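Vacuolar protein sorting protein 36 (Saccharomyces cerevisiae, PDB 2CAY) probably helps the ESCRT-II complex sort cargo into multivesicular bodies, its N-terminal split PH (GLUE) domain linking to lipid membranes and to ESCRT-I. Local coordinates at residues Ser20-Leu25 with Arg54-Ser59; Tyr11-Glu16 with Ser59-Tyr64; Asp31-Gln36 with Val122-Ala127. One frame throughout, in Å; residues are numbered along the deposited sequence.

Interaction 1 (Ser20-Leu25 with Arg54-Ser59); sequences SGQPLL and RIFLTS
Arg54, Phe56 and Thr58 successively meet Gly21, Pro23 and Leu25, where an irregular loop packs on one face of a PH-domain sheet. The loop runs 21° from the direction of strand 53-58, and every second strand residue turns to it; Ile55 and Leu57 project to the other face and meet the C-terminal helix. The Arg54 side chain bends at its third torsion and brings NH2 to 2.9 Å from the carbonyl O of Gly21, which lies at the edge of the guanidinium, near its plane. Over the guanidinium centre stands Phe56 CZ, so the phenyl ring turns its own edge to that face. Phe56, its CG anti to the carbonyl carbon (chi1 -71°), carries the middle of the contact. Pro23 lies over one face of the Phe56 ring in a CH-pi contact: Pro23 CG is 3.9 Å from the ring centroid, 15° off the normal, and Pro23 CD is 3.7 Å from Phe56 CZ. Gln22 bends at chi2 and brings NE2 to 3.7 Å from Phe56 CE2, its amide plane steeply inclined to the ring. Further on, Thr58 splits its work. Its OG1 bonds to Glu29 OE2 and to the backbone N of Gln60 and Arg61, which fixes the hydroxyl at the strand end, while the methyl is turned to the loop. There Leu25 and Thr58 meet tip to tip, CD1 lying 4.2 Å from CG2.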
loop_
_atom_site.group_PDB
_atom_site.type_symbol
_atom_site.label_atom_id
_atom_site.label_comp_id
_atom_site.label_asym_id
_atom_site.label_seq_id
_atom_site.Cartn_x
_atom_site.Cartn_y
_atom_site.Cartn_z
ATOM N N SER A 20 -30.219 -8.868 23.130
ATOM C CA SER A 20 -28.814 -9.102 23.494
ATOM C C SER A 20 -27.796 -8.845 22.356
ATOM O O SER A 20 -26.584 -8.931 22.568
ATOM C CB SER A 20 -28.657 -10.511 24.077
ATOM O OG SER A 20 -28.980 -11.502 23.119
ATOM N N GLY A 21 -28.290 -8.538 21.155
ATOM C CA GLY A 21 -27.437 -8.168 20.030
ATOM C C GLY A 21 -27.065 -9.325 19.134
ATOM O O GLY A 21 -26.038 -9.283 18.450
ATOM N N GLN A 22 -27.889 -10.368 19.132
ATOM C CA GLN A 22 -27.700 -11.467 18.223
ATOM C C GLN A 22 -28.529 -11.226 16.941
ATOM O O GLN A 22 -29.742 -10.999 17.016
ATOM C CB GLN A 22 -28.050 -12.782 18.925
ATOM C CG GLN A 22 -27.627 -14.052 18.180
ATOM C CD GLN A 22 -26.090 -14.197 17.955
ATOM O OE1 GLN A 22 -25.267 -13.990 18.867
ATOM N NE2 GLN A 22 -25.717 -14.575 16.730
ATOM N N PRO A 23 -27.876 -11.262 15.757
ATOM C CA PRO A 23 -28.616 -10.995 14.509
ATOM C C PRO A 23 -29.613 -12.100 14.181
ATOM O O PRO A 23 -29.352 -13.277 14.453
ATOM C CB PRO A 23 -27.518 -10.920 13.432
ATOM C CG PRO A 23 -26.350 -11.661 14.016
ATOM C CD PRO A 23 -26.445 -11.551 15.514
ATOM N N LEU A 24 -30.746 -11.712 13.607
ATOM C CA LEU A 24 -31.757 -12.663 13.180
ATOM C C LEU A 24 -31.478 -12.975 11.723
ATOM O O LEU A 24 -31.585 -12.109 10.860
ATOM C CB LEU A 24 -33.176 -12.077 13.369
ATOM C CG LEU A 24 -33.514 -11.648 14.809
ATOM C CD1 LEU A 24 -34.942 -11.127 14.931
ATOM C CD2 LEU A 24 -33.284 -12.777 15.788
ATOM N N LEU A 25 -31.087 -14.214 11.460
ATOM C CA LEU A 25 -30.534 -14.599 10.168
ATOM C C LEU A 25 -31.590 -15.206 9.266
ATOM O O LEU A 25 -32.629 -15.704 9.738
ATOM C CB LEU A 25 -29.358 -15.552 10.385
ATOM C CG LEU A 25 -27.898 -15.042 10.512
ATOM C CD1 LEU A 25 -27.668 -13.546 10.676
ATOM C CD2 LEU A 25 -27.075 -15.843 11.505
ATOM N N ARG A 54 -19.802 -5.331 16.796
ATOM C CA ARG A 54 -19.290 -6.629 16.395
ATOM C C ARG A 54 -19.565 -6.786 14.906
ATOM O O ARG A 54 -20.577 -6.277 14.377
ATOM C CB ARG A 54 -19.979 -7.758 17.171
ATOM C CG ARG A 54 -19.497 -7.873 18.597
ATOM C CD ARG A 54 -19.970 -9.188 19.186
ATOM N NE ARG A 54 -21.421 -9.158 19.283
ATOM C CZ ARG A 54 -22.185 -10.203 19.583
ATOM N NH1 ARG A 54 -21.638 -11.404 19.816
ATOM N NH2 ARG A 54 -23.504 -10.037 19.641
ATOM N N ILE A 55 -18.657 -7.470 14.221
ATOM C CA ILE A 55 -18.828 -7.712 12.811
ATOM C C ILE A 55 -19.008 -9.218 12.623
ATOM O O ILE A 55 -18.265 -10.009 13.220
ATOM C CB ILE A 55 -17.648 -7.073 11.958
ATOM C CG1 ILE A 55 -18.043 -6.890 10.489
ATOM C CG2 ILE A 55 -16.351 -7.875 12.082
ATOM C CD1 ILE A 55 -18.978 -5.678 10.247
ATOM N N PHE A 56 -20.031 -9.606 11.858
ATOM C CA PHE A 56 -20.337 -11.022 11.589
ATOM C C PHE A 56 -20.195 -11.269 10.104
ATOM O O PHE A 56 -20.742 -10.504 9.285
ATOM C CB PHE A 56 -21.805 -11.377 11.924
ATOM C CG PHE A 56 -22.138 -11.417 13.380
ATOM C CD1 PHE A 56 -22.092 -10.262 14.161
ATOM C CD2 PHE A 56 -22.543 -12.604 13.971
ATOM C CE1 PHE A 56 -22.433 -10.299 15.537
ATOM C CE2 PHE A 56 -22.882 -12.652 15.342
ATOM C CZ PHE A 56 -22.830 -11.501 16.115
ATOM N N LEU A 57 -19.518 -12.344 9.744
ATOM C CA LEU A 57 -19.534 -12.826 8.390
ATOM C C LEU A 57 -20.461 -14.036 8.344
ATOM O O LEU A 57 -20.309 -14.988 9.152
ATOM C CB LEU A 57 -18.120 -13.242 7.930
ATOM C CG LEU A 57 -18.065 -13.925 6.542
ATOM C CD1 LEU A 57 -18.221 -12.840 5.450
ATOM C CD2 LEU A 57 -16.683 -14.597 6.406
ATOM N N THR A 58 -21.394 -14.018 7.396
ATOM C CA THR A 58 -22.221 -15.183 7.138
ATOM C C THR A 58 -21.949 -15.647 5.730
ATOM O O THR A 58 -21.239 -14.986 4.941
ATOM C CB THR A 58 -23.763 -14.917 7.319
ATOM O OG1 THR A 58 -24.258 -14.208 6.183
ATOM C CG2 THR A 58 -24.110 -14.158 8.609
ATOM N N SER A 59 -22.528 -16.797 5.402
ATOM C CA SER A 59 -22.558 -17.322 4.069
ATOM C C SER A 59 -23.122 -16.332 3.006
ATOM O O SER A 59 -22.834 -16.482 1.839
ATOM C CB SER A 59 -23.395 -18.644 4.042
ATOM O OG SER A 59 -24.621 -18.538 4.775
#

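Interaction 2 (Tyr11-Glu16 with Ser59-Tyr64); sequences YWHYVE and SQRIIY
Val15 and Ile63 are the nearest backbone neighbours, CA to CA 7.6 Å, where the N-terminal segment passes strand 61-64 at 80° with no hydrogen bond between the two. Val15 reaches the strand with both methyls: CG1 lies 4.0 Å from Ile63 CG2, and CG2, anti to the carbonyl carbon, lies 3.7 Å from Arg61 NH1. Arg61 bends at chi3, which lays its guanidinium beneath Ile63 CD1 and beside the His13 ring. The ring and the guanidinium are nearly coplanar, 20° apart, and meet edge to edge. His13 CE1 is modelled 2.9 Å from Arg61 NH1, too close for a carbon and a guanidinium nitrogen, so the ring orientation is doubtful. A weak bond, 3.3 Å, runs from His13 ND1 to Tyr14 O as the ring is modelled, while Glu29 holds Arg61 by a salt bridge to NE. The six-membered ring of Trp12 brings CZ3 to 4.0 Å from Ile62 O and 4.5 Å from Tyr64 CB; the indole also meets Leu40 of the second sheet. Strand 75-78 lies between these two segments in the sheet, to which 13-14 adds an outer edge. Such a strongly curved antiparallel sheet, packed against a second one, is typical of the PH-domain beta-sandwich.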
loop_
_atom_site.group_PDB
_atom_site.type_symbol
_atom_site.label_atom_id
_atom_site.label_comp_id
_atom_site.label_asym_id
_atom_site.label_seq_id
_atom_site.Cartn_x
_atom_site.Cartn_y
_atom_site.Cartn_z
ATOM N N TYR A 11 -26.226 0.860 -0.199
ATOM C CA TYR A 11 -25.562 -0.434 -0.171
ATOM C C TYR A 11 -25.877 -1.229 1.114
ATOM O O TYR A 11 -25.947 -2.449 1.085
ATOM C CB TYR A 11 -24.050 -0.219 -0.318
ATOM C CG TYR A 11 -23.664 0.727 -1.454
ATOM C CD1 TYR A 11 -23.548 0.259 -2.776
ATOM C CD2 TYR A 11 -23.417 2.093 -1.206
ATOM C CE1 TYR A 11 -23.183 1.134 -3.839
ATOM C CE2 TYR A 11 -23.058 2.979 -2.262
ATOM C CZ TYR A 11 -22.941 2.493 -3.574
ATOM O OH TYR A 11 -22.580 3.361 -4.612
ATOM N N TRP A 12 -26.050 -0.531 2.229
ATOM C CA TRP A 12 -26.319 -1.173 3.501
ATOM C C TRP A 12 -27.840 -1.344 3.699
ATOM O O TRP A 12 -28.633 -0.543 3.187
ATOM C CB TRP A 12 -25.735 -0.352 4.647
ATOM C CG TRP A 12 -24.182 -0.362 4.844
ATOM C CD1 TRP A 12 -23.300 0.627 4.457
ATOM C CD2 TRP A 12 -23.384 -1.351 5.539
ATOM N NE1 TRP A 12 -22.022 0.301 4.839
ATOM C CE2 TRP A 12 -22.035 -0.904 5.498
ATOM C CE3 TRP A 12 -23.672 -2.566 6.165
ATOM C CZ2 TRP A 12 -20.978 -1.635 6.065
ATOM C CZ3 TRP A 12 -22.613 -3.307 6.733
ATOM C CH2 TRP A 12 -21.281 -2.827 6.682
ATOM N N HIS A 13 -28.246 -2.393 4.404
ATOM C CA HIS A 13 -29.667 -2.567 4.758
ATOM C C HIS A 13 -29.824 -2.750 6.273
ATOM O O HIS A 13 -28.880 -3.140 6.984
ATOM C CB HIS A 13 -30.341 -3.702 3.949
ATOM C CG HIS A 13 -29.664 -5.035 4.083
ATOM N ND1 HIS A 13 -29.723 -5.796 5.235
ATOM C CD2 HIS A 13 -28.882 -5.727 3.221
ATOM C CE1 HIS A 13 -29.005 -6.898 5.079
ATOM N NE2 HIS A 13 -28.496 -6.887 3.863
ATOM N N TYR A 14 -31.021 -2.462 6.781
ATOM C CA TYR A 14 -31.276 -2.601 8.210
ATOM C C TYR A 14 -31.272 -4.101 8.570
ATOM O O TYR A 14 -31.727 -4.943 7.776
ATOM C CB TYR A 14 -32.618 -1.924 8.546
ATOM C CG TYR A 14 -33.098 -2.152 9.950
ATOM C CD1 TYR A 14 -32.552 -1.457 11.029
ATOM C CD2 TYR A 14 -34.095 -3.101 10.204
ATOM C CE1 TYR A 14 -33.013 -1.695 12.337
ATOM C CE2 TYR A 14 -34.543 -3.344 11.490
ATOM C CZ TYR A 14 -34.006 -2.651 12.540
ATOM O OH TYR A 14 -34.494 -2.921 13.797
ATOM N N VAL A 15 -30.716 -4.423 9.735
ATOM C CA VAL A 15 -30.671 -5.808 10.254
ATOM C C VAL A 15 -31.333 -5.835 11.650
ATOM O O VAL A 15 -31.001 -5.029 12.510
ATOM C CB VAL A 15 -29.194 -6.366 10.350
ATOM C CG1 VAL A 15 -29.146 -7.665 11.169
ATOM C CG2 VAL A 15 -28.641 -6.639 8.965
ATOM N N GLU A 16 -32.265 -6.767 11.856
ATOM C CA GLU A 16 -32.911 -6.940 13.162
ATOM C C GLU A 16 -32.036 -7.817 14.028
ATOM O O GLU A 16 -31.398 -8.753 13.521
ATOM C CB GLU A 16 -34.273 -7.634 12.998
ATOM C CG GLU A 16 -35.328 -6.875 12.189
ATOM C CD GLU A 16 -36.686 -7.609 12.202
ATOM O OE1 GLU A 16 -36.962 -8.317 13.190
ATOM O OE2 GLU A 16 -37.452 -7.510 11.232
ATOM N N SER A 59 -22.528 -16.797 5.402
ATOM C CA SER A 59 -22.558 -17.322 4.069
ATOM C C SER A 59 -23.122 -16.332 3.006
ATOM O O SER A 59 -22.834 -16.482 1.839
ATOM C CB SER A 59 -23.395 -18.644 4.042
ATOM O OG SER A 59 -24.621 -18.538 4.775
ATOM N N GLN A 60 -23.902 -15.339 3.419
ATOM C CA GLN A 60 -24.560 -14.432 2.484
ATOM C C GLN A 60 -24.194 -12.976 2.667
ATOM O O GLN A 60 -24.360 -12.196 1.741
ATOM C CB GLN A 60 -26.086 -14.517 2.665
ATOM C CG GLN A 60 -26.661 -15.913 2.394
ATOM C CD GLN A 60 -28.166 -15.939 2.559
ATOM O OE1 GLN A 60 -28.818 -14.908 2.490
ATOM N NE2 GLN A 60 -28.723 -17.130 2.779
ATOM N N ARG A 61 -23.795 -12.596 3.877
ATOM C CA ARG A 61 -23.727 -11.164 4.259
ATOM C C ARG A 61 -22.533 -10.837 5.146
ATOM O O ARG A 61 -21.991 -11.716 5.816
ATOM C CB ARG A 61 -25.003 -10.733 5.007
ATOM C CG ARG A 61 -26.270 -10.731 4.108
ATOM C CD ARG A 61 -27.459 -10.079 4.807
ATOM N NE ARG A 61 -28.001 -10.930 5.864
ATOM C CZ ARG A 61 -28.976 -10.548 6.691
ATOM N NH1 ARG A 61 -29.502 -9.328 6.603
ATOM N NH2 ARG A 61 -29.424 -11.387 7.623
ATOM N N ILE A 62 -22.183 -9.552 5.196
ATOM C CA ILE A 62 -21.409 -8.995 6.293
ATOM C C ILE A 62 -22.373 -8.156 7.113
ATOM O O ILE A 62 -23.112 -7.318 6.564
ATOM C CB ILE A 62 -20.217 -8.112 5.779
ATOM C CG1 ILE A 62 -19.152 -8.992 5.110
ATOM C CG2 ILE A 62 -19.630 -7.295 6.943
ATOM C CD1 ILE A 62 -18.253 -8.237 4.014
ATOM N N ILE A 63 -22.370 -8.366 8.420
ATOM C CA ILE A 63 -23.329 -7.729 9.296
ATOM C C ILE A 63 -22.648 -6.977 10.405
ATOM O O ILE A 63 -21.810 -7.515 11.108
ATOM C CB ILE A 63 -24.300 -8.770 9.897
ATOM C CG1 ILE A 63 -25.154 -9.436 8.786
ATOM C CG2 ILE A 63 -25.171 -8.123 11.032
ATOM C CD1 ILE A 63 -25.882 -10.705 9.278
ATOM N N TYR A 64 -23.001 -5.712 10.563
ATOM C CA TYR A 64 -22.497 -4.902 11.671
ATOM C C TYR A 64 -23.549 -4.809 12.769
ATOM O O TYR A 64 -24.660 -4.320 12.506
ATOM C CB TYR A 64 -22.099 -3.507 11.157
ATOM C CG TYR A 64 -21.820 -2.494 12.243
ATOM C CD1 TYR A 64 -20.519 -2.325 12.772
ATOM C CD2 TYR A 64 -22.857 -1.711 12.763
ATOM C CE1 TYR A 64 -20.281 -1.410 13.786
ATOM C CE2 TYR A 64 -22.622 -0.794 13.779
ATOM C CZ TYR A 64 -21.334 -0.655 14.276
ATOM O OH TYR A 64 -21.113 0.249 15.273
#

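Interaction 3 (Asp31-Gln36 with Val122-Ala127); sequences DIFIDQ and VLFSQA
The C-terminal helix that closes one end of the beta-sandwich, a hallmark of PH domains, begins here against Phe33 and its neighbours in edge strand 31-35. Strand and helix axes pass 8.4 Å apart and run roughly antiparallel, at 150°. At a classic beta bulge Ile32 and Phe33 sit opposite the single residue Leu57, consistent with both pointing their side chains toward the helix. The Phe33 ring lies against the first helical turn: its CZ is 3.5 Å from Leu123 CB, and the backbone C of Leu123 stands over one face, toward the rim. At the base of the side chain, Phe33 CB touches Ala127 CB at 4.2 Å, one turn further along the helix. The side chains of Phe33 and Phe124 run past one another in opposing senses, Phe33 CD2 3.9 Å from Phe124 CD1. Having its CG anti to the backbone N (chi1 -168°), Phe124 drives its ring into the core, where Ile55 of one sheet and Leu114 and Phe116 of the other receive it. Asp35 supplies a water-mediated polar link. Its OD1 bonds to Ser119 OG, just ahead of the helix, while OD2 accepts the N-H of Gln36 on its anti side, 25° out of the carboxylate plane. A bridging water donates to Asp35 OD1 at 2.7 Å and accepts the backbone N-H of Phe124 at 2.9 Å, occupying an amide of the first helical turn.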
loop_
_atom_site.group_PDB
_atom_site.type_symbol
_atom_site.label_atom_id
_atom_site.label_comp_id
_atom_site.label_asym_id
_atom_site.label_seq_id
_atom_site.Cartn_x
_atom_site.Cartn_y
_atom_site.Cartn_z
ATOM N N ASP A 31 -23.650 -18.389 10.346
ATOM C CA ASP A 31 -22.459 -17.604 10.703
ATOM C C ASP A 31 -21.131 -18.346 10.483
ATOM O O ASP A 31 -21.029 -19.564 10.690
ATOM C CB ASP A 31 -22.529 -16.852 12.034
ATOM C CG ASP A 31 -22.748 -17.745 13.234
ATOM O OD1 ASP A 31 -22.763 -19.003 13.103
ATOM O OD2 ASP A 31 -22.937 -17.153 14.333
ATOM N N ILE A 32 -20.143 -17.596 10.005
ATOM C CA ILE A 32 -18.833 -18.160 9.683
ATOM C C ILE A 32 -17.792 -17.569 10.612
ATOM O O ILE A 32 -16.957 -18.286 11.145
ATOM C CB ILE A 32 -18.463 -17.899 8.209
ATOM C CG1 ILE A 32 -19.454 -18.607 7.288
ATOM C CG2 ILE A 32 -16.996 -18.323 7.905
ATOM C CD1 ILE A 32 -19.286 -18.198 5.831
ATOM N N PHE A 33 -17.833 -16.253 10.834
ATOM C CA PHE A 33 -16.807 -15.665 11.668
ATOM C C PHE A 33 -17.303 -14.394 12.321
ATOM O O PHE A 33 -18.187 -13.740 11.787
ATOM C CB PHE A 33 -15.525 -15.385 10.850
ATOM C CG PHE A 33 -14.275 -15.444 11.669
ATOM C CD1 PHE A 33 -13.688 -16.681 11.967
ATOM C CD2 PHE A 33 -13.697 -14.287 12.184
ATOM C CE1 PHE A 33 -12.521 -16.752 12.776
ATOM C CE2 PHE A 33 -12.531 -14.357 12.977
ATOM C CZ PHE A 33 -11.957 -15.594 13.266
ATOM N N ILE A 34 -16.745 -14.055 13.470
ATOM C CA ILE A 34 -17.125 -12.817 14.163
ATOM C C ILE A 34 -15.866 -12.091 14.686
ATOM O O ILE A 34 -14.893 -12.743 15.101
ATOM C CB ILE A 34 -18.074 -13.129 15.346
ATOM C CG1 ILE A 34 -19.264 -14.002 14.892
ATOM C CG2 ILE A 34 -18.551 -11.817 16.053
ATOM C CD1 ILE A 34 -20.016 -14.702 16.051
ATOM N N ASP A 35 -15.870 -10.758 14.671
ATOM C CA ASP A 35 -14.818 -9.993 15.364
ATOM C C ASP A 35 -15.499 -8.840 16.098
ATOM O O ASP A 35 -16.647 -8.520 15.818
ATOM C CB ASP A 35 -13.784 -9.476 14.360
ATOM C CG ASP A 35 -12.335 -9.385 14.935
ATOM O OD1 ASP A 35 -11.416 -9.332 14.095
ATOM O OD2 ASP A 35 -12.093 -9.313 16.179
ATOM N N GLN A 36 -14.781 -8.235 17.021
ATOM C CA GLN A 36 -15.293 -7.253 17.982
ATOM C C GLN A 36 -14.607 -5.909 17.760
ATOM O O GLN A 36 -13.486 -5.850 17.198
ATOM C CB GLN A 36 -14.989 -7.713 19.419
ATOM C CG GLN A 36 -15.833 -8.882 19.933
ATOM C CD GLN A 36 -15.336 -10.212 19.434
ATOM O OE1 GLN A 36 -14.138 -10.379 19.141
ATOM N NE2 GLN A 36 -16.249 -11.181 19.328
ATOM N N VAL A 122 -7.120 -10.007 10.635
ATOM C CA VAL A 122 -6.623 -10.942 9.634
ATOM C C VAL A 122 -7.512 -12.170 9.436
ATOM O O VAL A 122 -7.805 -12.539 8.314
ATOM C CB VAL A 122 -5.166 -11.381 9.960
ATOM C CG1 VAL A 122 -4.738 -12.558 9.057
ATOM C CG2 VAL A 122 -4.234 -10.168 9.831
ATOM N N LEU A 123 -7.897 -12.839 10.503
ATOM C CA LEU A 123 -8.759 -14.025 10.320
ATOM C C LEU A 123 -10.126 -13.659 9.708
ATOM O O LEU A 123 -10.661 -14.396 8.882
ATOM C CB LEU A 123 -8.968 -14.737 11.648
ATOM C CG LEU A 123 -7.726 -15.419 12.277
ATOM C CD1 LEU A 123 -8.093 -16.003 13.639
ATOM C CD2 LEU A 123 -7.193 -16.497 11.325
ATOM N N PHE A 124 -10.679 -12.523 10.130
ATOM C CA PHE A 124 -11.941 -12.051 9.551
ATOM C C PHE A 124 -11.810 -11.782 8.060
ATOM O O PHE A 124 -12.670 -12.171 7.258
ATOM C CB PHE A 124 -12.486 -10.820 10.264
ATOM C CG PHE A 124 -13.925 -10.496 9.856
ATOM C CD1 PHE A 124 -15.003 -11.014 10.565
ATOM C CD2 PHE A 124 -14.180 -9.723 8.723
ATOM C CE1 PHE A 124 -16.344 -10.731 10.136
ATOM C CE2 PHE A 124 -15.510 -9.427 8.320
ATOM C CZ PHE A 124 -16.575 -9.949 9.025
ATOM N N SER A 125 -10.734 -11.111 7.683
ATOM C CA SER A 125 -10.519 -10.760 6.283
ATOM C C SER A 125 -10.301 -12.006 5.440
ATOM O O SER A 125 -10.830 -12.112 4.348
ATOM C CB SER A 125 -9.340 -9.808 6.138
ATOM O OG SER A 125 -9.604 -8.620 6.873
ATOM N N GLN A 126 -9.501 -12.945 5.953
ATOM C CA GLN A 126 -9.273 -14.208 5.227
ATOM C C GLN A 126 -10.584 -14.994 5.001
ATOM O O GLN A 126 -10.840 -15.499 3.894
ATOM C CB GLN A 126 -8.250 -15.065 5.994
ATOM C CG GLN A 126 -6.807 -14.506 5.791
ATOM C CD GLN A 126 -5.751 -15.190 6.672
ATOM O OE1 GLN A 126 -6.068 -15.771 7.714
ATOM N NE2 GLN A 126 -4.485 -15.113 6.249
ATOM N N ALA A 127 -11.412 -15.070 6.028
ATOM C CA ALA A 127 -12.694 -15.768 5.932
ATOM C C ALA A 127 -13.611 -15.036 4.898
ATOM O O ALA A 127 -14.302 -15.656 4.099
ATOM C CB ALA A 127 -13.357 -15.796 7.301
HETATM O O HOH W 1 -10.027 -11.132 12.570
#

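All three contacts engage the same antiparallel sheet, in which strand 53-58 lies between 61-66 and 31-35. Interactions 1 and 2 have centres about 8 Å apart, their segments meet at Ser59, and they are stitched together by bonds from Ile63 N to Phe56 O and from Leu24 N to Glu16 O. Interaction 3, with its centre about 12 Å from that of interaction 1 and 15 Å from that of interaction 2, is joined to interaction 1 by backbone bonds from Ile32 N to Leu57 O and from Ile55 N to Asp35 O. Along the chain 11-16, 20-25 and 31-36 come first, then 54-64, and finally 122-127. The sheet thus carries the N-terminal loop on one face and the C-terminal helix on the other, tying both ends into one compact domain.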